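Glia-derived nexin (Homo sapiens, PDB 4DY0) inhibits the serine proteases thrombin, trypsin and urokinase as a heparin-binding serpin, and promotes neurite extension by blocking thrombin. Local coordinates at residues I34-I39 with L371-I376; A94-N99 with V163-V168; E230-L235 with I362-T367. One frame throughout, in Å; residues are numbered along the deposited sequence.

Interaction 1: I34-I39 with L371-I376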
loop_
_atom_site.group_PDB
_atom_site.type_symbol
_atom_site.label_atom_id
_atom_site.label_comp_id
_atom_site.label_asym_id
_atom_site.label_seq_id
_atom_site.Cartn_x
_atom_site.Cartn_y
_atom_site.Cartn_z
ATOM N N ILE A 34 -3.962 0.127 -1.237
ATOM C CA ILE A 34 -3.229 -0.636 -0.246
ATOM C C ILE A 34 -1.741 -0.338 -0.383
ATOM O O ILE A 34 -1.284 0.122 -1.438
ATOM C CB ILE A 34 -3.428 -2.144 -0.501
ATOM C CG1 ILE A 34 -4.876 -2.552 -0.214
ATOM C CG2 ILE A 34 -2.451 -2.968 0.307
ATOM C CD1 ILE A 34 -5.297 -2.322 1.203
ATOM N N SER A 35 -0.986 -0.596 0.680
ATOM C CA SER A 35 0.467 -0.564 0.595
ATOM C C SER A 35 1.011 -1.962 0.831
ATOM O O SER A 35 1.130 -2.396 1.973
ATOM C CB SER A 35 1.059 0.399 1.616
ATOM O OG SER A 35 2.470 0.314 1.593
ATOM N N PRO A 36 1.320 -2.689 -0.254
ATOM C CA PRO A 36 1.779 -4.070 -0.106
ATOM C C PRO A 36 2.989 -4.184 0.814
ATOM O O PRO A 36 3.062 -5.103 1.634
ATOM C CB PRO A 36 2.149 -4.468 -1.536
ATOM C CG PRO A 36 1.234 -3.632 -2.390
ATOM C CD PRO A 36 1.148 -2.307 -1.667
ATOM N N HIS A 37 3.934 -3.262 0.681
ATOM C CA HIS A 37 5.118 -3.292 1.528
ATOM C C HIS A 37 4.768 -3.003 2.983
ATOM O O HIS A 37 5.349 -3.588 3.902
ATOM C CB HIS A 37 6.165 -2.295 1.050
ATOM C CG HIS A 37 7.361 -2.223 1.941
ATOM N ND1 HIS A 37 8.433 -3.079 1.815
ATOM C CD2 HIS A 37 7.643 -1.417 2.993
ATOM C CE1 HIS A 37 9.331 -2.793 2.742
ATOM N NE2 HIS A 37 8.876 -1.788 3.467
ATOM N N GLY A 38 3.826 -2.086 3.189
ATOM C CA GLY A 38 3.363 -1.756 4.533
ATOM C C GLY A 38 2.752 -2.971 5.206
ATOM O O GLY A 38 2.850 -3.142 6.422
ATOM N N ILE A 39 2.115 -3.818 4.410
ATOM C CA ILE A 39 1.544 -5.050 4.925
ATOM C C ILE A 39 2.671 -5.959 5.410
ATOM O O ILE A 39 2.599 -6.530 6.497
ATOM C CB ILE A 39 0.677 -5.751 3.859
ATOM C CG1 ILE A 39 -0.584 -4.921 3.591
ATOM C CG2 ILE A 39 0.311 -7.154 4.298
ATOM C CD1 ILE A 39 -1.588 -5.593 2.677
ATOM N N LEU A 371 5.268 0.149 -2.894
ATOM C CA LEU A 371 4.791 1.029 -1.833
ATOM C C LEU A 371 3.277 1.230 -1.888
ATOM O O LEU A 371 2.622 1.338 -0.852
ATOM C CB LEU A 371 5.510 2.376 -1.910
ATOM C CG LEU A 371 7.027 2.269 -2.107
ATOM C CD1 LEU A 371 7.670 3.642 -2.228
ATOM C CD2 LEU A 371 7.661 1.477 -0.979
ATOM N N PHE A 372 2.729 1.283 -3.099
ATOM C CA PHE A 372 1.296 1.470 -3.288
ATOM C C PHE A 372 0.772 0.506 -4.331
ATOM O O PHE A 372 1.444 0.217 -5.327
ATOM C CB PHE A 372 0.983 2.881 -3.790
ATOM C CG PHE A 372 1.027 3.942 -2.732
ATOM C CD1 PHE A 372 2.238 4.465 -2.300
ATOM C CD2 PHE A 372 -0.144 4.455 -2.203
ATOM C CE1 PHE A 372 2.277 5.463 -1.342
ATOM C CE2 PHE A 372 -0.109 5.455 -1.243
ATOM C CZ PHE A 372 1.104 5.957 -0.811
ATOM N N MET A 373 -0.444 0.028 -4.103
ATOM C CA MET A 373 -1.191 -0.686 -5.121
ATOM C C MET A 373 -2.648 -0.255 -5.004
ATOM O O MET A 373 -3.230 -0.282 -3.915
ATOM C CB MET A 373 -1.055 -2.193 -4.936
ATOM C CG MET A 373 -1.713 -3.007 -6.036
ATOM S SD MET A 373 -1.316 -4.757 -5.906
ATOM C CE MET A 373 -1.991 -5.379 -7.451
ATOM N N GLY A 374 -3.238 0.158 -6.117
ATOM C CA GLY A 374 -4.587 0.689 -6.064
ATOM C C GLY A 374 -5.479 0.306 -7.225
ATOM O O GLY A 374 -5.026 0.157 -8.366
ATOM N N GLN A 375 -6.763 0.144 -6.934
ATOM C CA GLN A 375 -7.739 0.024 -7.994
ATOM C C GLN A 375 -8.646 1.243 -7.901
ATOM O O GLN A 375 -9.290 1.475 -6.881
ATOM C CB GLN A 375 -8.522 -1.292 -7.892
ATOM C CG GLN A 375 -9.967 -1.141 -7.505
ATOM C CD GLN A 375 -10.760 -2.423 -7.698
ATOM O OE1 GLN A 375 -10.469 -3.215 -8.592
ATOM N NE2 GLN A 375 -11.768 -2.632 -6.856
ATOM N N ILE A 376 -8.664 2.044 -8.958
ATOM C CA ILE A 376 -9.477 3.252 -8.959
ATOM C C ILE A 376 -10.684 3.069 -9.863
ATOM O O ILE A 376 -10.543 3.003 -11.085
ATOM C CB ILE A 376 -8.671 4.478 -9.430
ATOM C CG1 ILE A 376 -7.439 4.686 -8.539
ATOM C CG2 ILE A 376 -9.554 5.721 -9.462
ATOM C CD1 ILE A 376 -7.761 4.845 -7.051
#

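Interaction 2: A94-N99 with V163-V168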
loop_
_atom_site.group_PDB
_atom_site.type_symbol
_atom_site.label_atom_id
_atom_site.label_comp_id
_atom_site.label_asym_id
_atom_site.label_seq_id
_atom_site.Cartn_x
_atom_site.Cartn_y
_atom_site.Cartn_z
ATOM N N ALA A 94 2.601 2.185 14.081
ATOM C CA ALA A 94 2.387 2.194 15.521
ATOM C C ALA A 94 1.664 0.951 16.022
ATOM O O ALA A 94 0.733 0.449 15.381
ATOM C CB ALA A 94 1.627 3.445 15.936
ATOM N N VAL A 95 2.113 0.455 17.170
ATOM C CA VAL A 95 1.401 -0.584 17.892
ATOM C C VAL A 95 0.785 0.048 19.130
ATOM O O VAL A 95 1.498 0.413 20.072
ATOM C CB VAL A 95 2.334 -1.726 18.325
ATOM C CG1 VAL A 95 1.562 -2.757 19.135
ATOM C CG2 VAL A 95 2.974 -2.376 17.110
ATOM N N PHE A 96 -0.536 0.199 19.116
ATOM C CA PHE A 96 -1.244 0.798 20.239
ATOM C C PHE A 96 -1.692 -0.270 21.216
ATOM O O PHE A 96 -2.463 -1.163 20.863
ATOM C CB PHE A 96 -2.438 1.617 19.758
ATOM C CG PHE A 96 -2.051 2.859 19.022
ATOM C CD1 PHE A 96 -2.001 2.872 17.637
ATOM C CD2 PHE A 96 -1.719 4.011 19.713
ATOM C CE1 PHE A 96 -1.636 4.019 16.954
ATOM C CE2 PHE A 96 -1.355 5.159 19.035
ATOM C CZ PHE A 96 -1.314 5.161 17.649
ATOM N N VAL A 97 -1.240 -0.083 22.428
ATOM C CA VAL A 97 -1.402 -1.044 23.457
ATOM C C VAL A 97 -1.933 -0.401 24.736
ATOM O O VAL A 97 -1.668 0.716 25.011
ATOM C CB VAL A 97 -0.092 -1.723 23.618
ATOM C CG1 VAL A 97 0.822 -0.865 24.368
ATOM C CG2 VAL A 97 -0.276 -3.018 24.226
ATOM N N LYS A 98 -2.719 -1.107 25.503
ATOM C CA LYS A 98 -3.345 -0.495 26.660
ATOM C C LYS A 98 -2.363 0.036 27.747
ATOM O O LYS A 98 -2.484 1.131 28.234
ATOM C CB LYS A 98 -4.334 -1.479 27.254
ATOM C CG LYS A 98 -5.565 -0.878 27.747
ATOM C CD LYS A 98 -6.284 -1.816 28.609
ATOM C CE LYS A 98 -7.744 -1.538 28.639
ATOM N N ASN A 99 -1.352 -0.725 28.096
ATOM C CA ASN A 99 -0.378 -0.220 29.013
ATOM C C ASN A 99 0.965 -0.459 28.455
ATOM O O ASN A 99 1.478 -1.542 28.574
ATOM C CB ASN A 99 -0.484 -0.966 30.329
ATOM N N VAL A 163 -4.011 -2.801 18.845
ATOM C CA VAL A 163 -4.386 -2.331 17.518
ATOM C C VAL A 163 -3.161 -1.850 16.755
ATOM O O VAL A 163 -2.428 -0.989 17.231
ATOM C CB VAL A 163 -5.398 -1.170 17.595
ATOM C CG1 VAL A 163 -5.544 -0.507 16.239
ATOM C CG2 VAL A 163 -6.743 -1.661 18.107
ATOM N N LEU A 164 -2.943 -2.411 15.571
ATOM C CA LEU A 164 -1.833 -2.001 14.719
ATOM C C LEU A 164 -2.270 -0.917 13.755
ATOM O O LEU A 164 -3.400 -0.930 13.272
ATOM C CB LEU A 164 -1.312 -3.189 13.912
ATOM C CG LEU A 164 -0.152 -3.992 14.488
ATOM C CD1 LEU A 164 1.149 -3.242 14.273
ATOM C CD2 LEU A 164 -0.388 -4.291 15.961
ATOM N N VAL A 165 -1.369 0.014 13.460
ATOM C CA VAL A 165 -1.651 1.033 12.464
ATOM C C VAL A 165 -0.493 1.235 11.498
ATOM O O VAL A 165 0.653 1.404 11.909
ATOM C CB VAL A 165 -1.998 2.374 13.112
ATOM C CG1 VAL A 165 -2.115 3.445 12.048
ATOM C CG2 VAL A 165 -3.293 2.256 13.888
ATOM N N ASN A 166 -0.808 1.208 10.208
ATOM C CA ASN A 166 0.148 1.544 9.159
ATOM C C ASN A 166 -0.430 2.613 8.242
ATOM O O ASN A 166 -1.453 2.390 7.594
ATOM C CB ASN A 166 0.504 0.312 8.333
ATOM C CG ASN A 166 1.366 0.651 7.132
ATOM O OD1 ASN A 166 1.066 0.258 6.005
ATOM N ND2 ASN A 166 2.437 1.396 7.367
ATOM N N ALA A 167 0.224 3.772 8.192
ATOM C CA ALA A 167 -0.243 4.879 7.363
ATOM C C ALA A 167 0.837 5.322 6.392
ATOM O O ALA A 167 1.981 5.553 6.788
ATOM C CB ALA A 167 -0.678 6.041 8.233
ATOM N N VAL A 168 0.473 5.440 5.119
ATOM C CA VAL A 168 1.427 5.834 4.084
ATOM C C VAL A 168 0.901 7.003 3.247
ATOM O O VAL A 168 -0.234 6.972 2.769
ATOM C CB VAL A 168 1.766 4.656 3.145
ATOM C CG1 VAL A 168 2.919 5.032 2.225
ATOM C CG2 VAL A 168 2.112 3.415 3.948
#

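Interaction 3: E230-L235 with I362-T367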
loop_
_atom_site.group_PDB
_atom_site.type_symbol
_atom_site.label_atom_id
_atom_site.label_comp_id
_atom_site.label_asym_id
_atom_site.label_seq_id
_atom_site.Cartn_x
_atom_site.Cartn_y
_atom_site.Cartn_z
ATOM N N GLU A 230 14.058 9.811 -9.608
ATOM C CA GLU A 230 14.442 8.664 -10.433
ATOM C C GLU A 230 14.669 7.357 -9.658
ATOM O O GLU A 230 15.353 6.455 -10.140
ATOM C CB GLU A 230 15.647 9.005 -11.312
ATOM C CG GLU A 230 15.290 9.913 -12.479
ATOM C CD GLU A 230 16.461 10.177 -13.402
ATOM O OE1 GLU A 230 17.612 10.204 -12.916
ATOM O OE2 GLU A 230 16.230 10.362 -14.614
ATOM N N SER A 231 14.089 7.256 -8.467
ATOM C CA SER A 231 14.124 6.005 -7.716
ATOM C C SER A 231 12.713 5.436 -7.569
ATOM O O SER A 231 12.533 4.237 -7.353
ATOM C CB SER A 231 14.771 6.209 -6.346
ATOM O OG SER A 231 14.133 7.250 -5.629
ATOM N N ILE A 232 11.719 6.306 -7.703
ATOM C CA ILE A 232 10.324 5.910 -7.560
ATOM C C ILE A 232 9.540 6.209 -8.833
ATOM O O ILE A 232 9.765 7.225 -9.487
ATOM C CB ILE A 232 9.654 6.629 -6.370
ATOM C CG1 ILE A 232 10.426 6.346 -5.078
ATOM C CG2 ILE A 232 8.192 6.206 -6.247
ATOM C CD1 ILE A 232 9.897 7.085 -3.870
ATOM N N SER A 233 8.620 5.323 -9.188
ATOM C CA SER A 233 7.802 5.540 -10.373
ATOM C C SER A 233 6.395 4.993 -10.189
ATOM O O SER A 233 6.166 4.074 -9.405
ATOM C CB SER A 233 8.460 4.925 -11.611
ATOM O OG SER A 233 8.705 3.546 -11.414
ATOM N N MET A 234 5.450 5.584 -10.903
ATOM C CA MET A 234 4.096 5.077 -10.914
ATOM C C MET A 234 3.916 4.162 -12.120
ATOM O O MET A 234 4.414 4.449 -13.211
ATOM C CB MET A 234 3.092 6.224 -10.980
ATOM C CG MET A 234 1.649 5.748 -11.099
ATOM S SD MET A 234 0.444 7.084 -11.125
ATOM C CE MET A 234 0.459 7.591 -9.408
ATOM N N LEU A 235 3.213 3.055 -11.912
ATOM C CA LEU A 235 2.843 2.168 -13.001
ATOM C C LEU A 235 1.327 2.153 -13.102
ATOM O O LEU A 235 0.635 2.111 -12.085
ATOM C CB LEU A 235 3.375 0.757 -12.755
ATOM C CG LEU A 235 4.843 0.493 -13.110
ATOM C CD1 LEU A 235 5.735 1.642 -12.693
ATOM C CD2 LEU A 235 5.311 -0.800 -12.466
ATOM N N ILE A 362 2.837 2.082 -7.091
ATOM C CA ILE A 362 3.943 2.981 -6.821
ATOM C C ILE A 362 5.110 2.096 -6.406
ATOM O O ILE A 362 5.028 1.381 -5.411
ATOM C CB ILE A 362 3.619 3.992 -5.699
ATOM C CG1 ILE A 362 2.490 4.920 -6.131
ATOM C CG2 ILE A 362 4.854 4.820 -5.349
ATOM C CD1 ILE A 362 2.887 5.850 -7.249
ATOM N N ARG A 363 6.188 2.135 -7.179
ATOM C CA ARG A 363 7.302 1.223 -6.974
ATOM C C ARG A 363 8.590 1.958 -6.604
ATOM O O ARG A 363 8.931 2.977 -7.206
ATOM C CB ARG A 363 7.519 0.398 -8.242
ATOM C CG ARG A 363 8.485 -0.759 -8.104
ATOM C CD ARG A 363 8.400 -1.659 -9.335
ATOM N NE ARG A 363 9.212 -2.863 -9.197
ATOM C CZ ARG A 363 10.460 -2.977 -9.642
ATOM N NH1 ARG A 363 11.130 -4.110 -9.473
ATOM N NH2 ARG A 363 11.041 -1.953 -10.253
ATOM N N HIS A 364 9.292 1.438 -5.604
ATOM C CA HIS A 364 10.639 1.885 -5.292
ATOM C C HIS A 364 11.584 0.939 -6.018
ATOM O O HIS A 364 11.800 -0.194 -5.589
ATOM C CB HIS A 364 10.882 1.856 -3.783
ATOM C CG HIS A 364 12.197 2.440 -3.366
ATOM N ND1 HIS A 364 13.273 1.662 -2.994
ATOM C CD2 HIS A 364 12.607 3.726 -3.255
ATOM C CE1 HIS A 364 14.290 2.443 -2.676
ATOM N NE2 HIS A 364 13.913 3.700 -2.827
ATOM N N ASN A 365 12.135 1.407 -7.129
ATOM C CA ASN A 365 12.848 0.538 -8.065
ATOM C C ASN A 365 14.158 -0.078 -7.558
ATOM O O ASN A 365 14.466 -1.227 -7.879
ATOM C CB ASN A 365 13.031 1.259 -9.405
ATOM C CG ASN A 365 11.697 1.668 -10.023
ATOM O OD1 ASN A 365 10.831 0.825 -10.260
ATOM N ND2 ASN A 365 11.522 2.963 -10.273
ATOM N N PRO A 366 14.933 0.675 -6.761
ATOM C CA PRO A 366 16.175 0.106 -6.241
ATOM C C PRO A 366 15.934 -1.160 -5.416
ATOM O O PRO A 366 16.665 -2.140 -5.563
ATOM C CB PRO A 366 16.736 1.226 -5.358
ATOM C CG PRO A 366 16.155 2.478 -5.933
ATOM C CD PRO A 366 14.773 2.092 -6.392
ATOM N N THR A 367 14.913 -1.142 -4.564
ATOM C CA THR A 367 14.626 -2.287 -3.706
ATOM C C THR A 367 13.584 -3.215 -4.317
ATOM O O THR A 367 13.481 -4.380 -3.938
ATOM C CB THR A 367 14.114 -1.844 -2.328
ATOM O OG1 THR A 367 12.900 -1.102 -2.492
ATOM C CG2 THR A 367 15.140 -0.983 -1.632
#

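Interaction 1: I34-I39 with L371-I376
Ser35 reaches the strand 371-376 with its whole short side chain. Its CB lies 3.1 Å from Leu371 O, and its OG, swung opposite the backbone N (chi1 175°), donates to that same Leu371 O at 2.7 Å, arriving 24° out of the carbonyl plane. The hydroxyl oxygen also accepts from Gly38 N (Ser35 OG to Gly38 N 3.2 Å), the N-cap bond of the helix that begins at Pro36. One buried hydroxyl thus ties a helix start to a strand, and the two bonds together fix its rotation. Just before it, Ile34 forms an antiparallel hydrogen-bonded pair with Met373: Ile34 N to Met373 O and Met373 N to Ile34 O are both 2.8 Å and nearly straight. This is the edge of serpin sheet B running into the core helix 36-47, in the region known in serpins as the shutter. Leu371 and Phe372 form a classic beta bulge, both facing Ile362 on the next strand. The Pro36 ring packs at about a right angle to Met373, with Pro36 CG 3.7 Å from Met373 CB. Beyond CB the methionine stays extended and leaves the contact, its side chain touching Phe20 of helix 5-26, while the Phe372 side chain packs on Ala324 and Ile326 of strand 319-328.

Interaction 2: A94-N99 with V163-V168
Val95 and Leu164 sit side by side in a non-hydrogen-bonded pair of serpin sheet A, where strand 90-97 runs antiparallel to strand 162-170 (156° between the short segments). Two hydrogen-bonded pairs flank them, Ala94 with Val165 and Phe96 with Val163, each closed by two backbone bonds; Phe96 N to Val163 O, for instance, is 2.9 Å. The tightest apolar meeting is Val95 CG2 against Leu164 CD1 at 3.5 Å. Both side chains point the same way, and Val95 CG1 fills in beside Leu164 CD2 at 4.0 Å. This face turns inward to the core helix 36-47, where Met45 touches both residues. Ala94, Phe96, Val163 and Val165 occupy the other face, toward helix 127-141, whose Trp137 meets the Phe96 ring edge-to-face. Strand 162-170 goes on to pair in parallel with strand 319-328; in serpins the cleaved reactive loop inserts between these two strands as a new strand, and their direct pairing is that of the native, uninserted state.

Past Phe96 the contact fades. Val97 makes no contact with 163-168, the chain leaves the strand, and Lys98 and Asn99 are partly exposed and poorly ordered; no sugar is modelled on Asn99, a predicted glycosylation site. Phe96, by contrast, is buried and well engaged. Its CG stands opposite the carbonyl carbon (chi1 -69°), which leans the ring toward the neighbouring strand. There the ring offers its edge: Val163 O lies in the ring plane, 3.9 Å from Phe96 CD1, and farther along the same edge Phe96 CE1 touches Val165 CG2 at 3.9 Å.

Interaction 3: E230-L235 with I362-T367
Ser233 OG is gripped from two sides of the chain: it receives Asn365 ND2, from the turn just after strand 358-364, at 3.1 Å, and it is also hydrogen-bonded to Glu224 OE2 of strand 219-226. The bond from Asn365 is nearly straight (168° at the hydrogen), with the serine oxygen almost exactly in the amide plane. The other end of the same amide is held too, since Asn365 OD1 takes Arg363 NH2 at 2.8 Å on a lone pair, Asn365 OD1 lying 18° out of the guanidinium plane. Serine and arginine therefore fix the amide at both ends. Beneath it, Ser233 and Arg363 form an antiparallel hydrogen-bonded pair, and Asn365 N adds a further bond to Ser231 O at 2.9 Å. These strands, 232-239 and 358-364, are central neighbours in serpin sheet B, and the ladder ends where the chain turns through 365-367 toward strand 369-376. On the opposite face of the pairing the contacts are apolar. Ile362 stands obliquely to two partners: its CG2 meets Ile232 CG2 at 3.7 Å, while Ile362 CD1 rests against both Met234 CB and Met234 CE. The methionine is straight as far as SD and then bends (chi3 -74°), bringing Met234 CE within 3.7 Å of Ile362 CD1. Next along this face, Ile232 CG1 approaches the edge of the His364 ring at CD2. Pro366 CD sits over the centre of one face of that ring, 3.7 Å above its plane. Both ring nitrogens are engaged: His364 ND1 shares a 2.8 Å hydrogen bond with Thr367 OG1, and His364 NE2 bonds to Asn85 OD1, which also holds Ser231 OG.

Overall arrangement
Interactions 1 and 3 are neighbours in sheet B, their centres about 13 Å apart: strands 358-364 and 369-376 follow each other in the chain and pair antiparallel. Interaction 2 belongs to sheet A, its centre about 18 Å from that of interaction 1 and about 27 Å from that of interaction 3, on the other side of the chain's centre from the latter. Helix 36-47 links the two sheets, starting at interaction 1 and packing on 94-99 and 163-168. Interaction 1 joins near-terminal parts of the chain and encloses the other two, which come in series. Ser35 and Phe372 touch Val168, placing it where the sheets meet, beneath the strands that part during reactive-loop insertion in serpins.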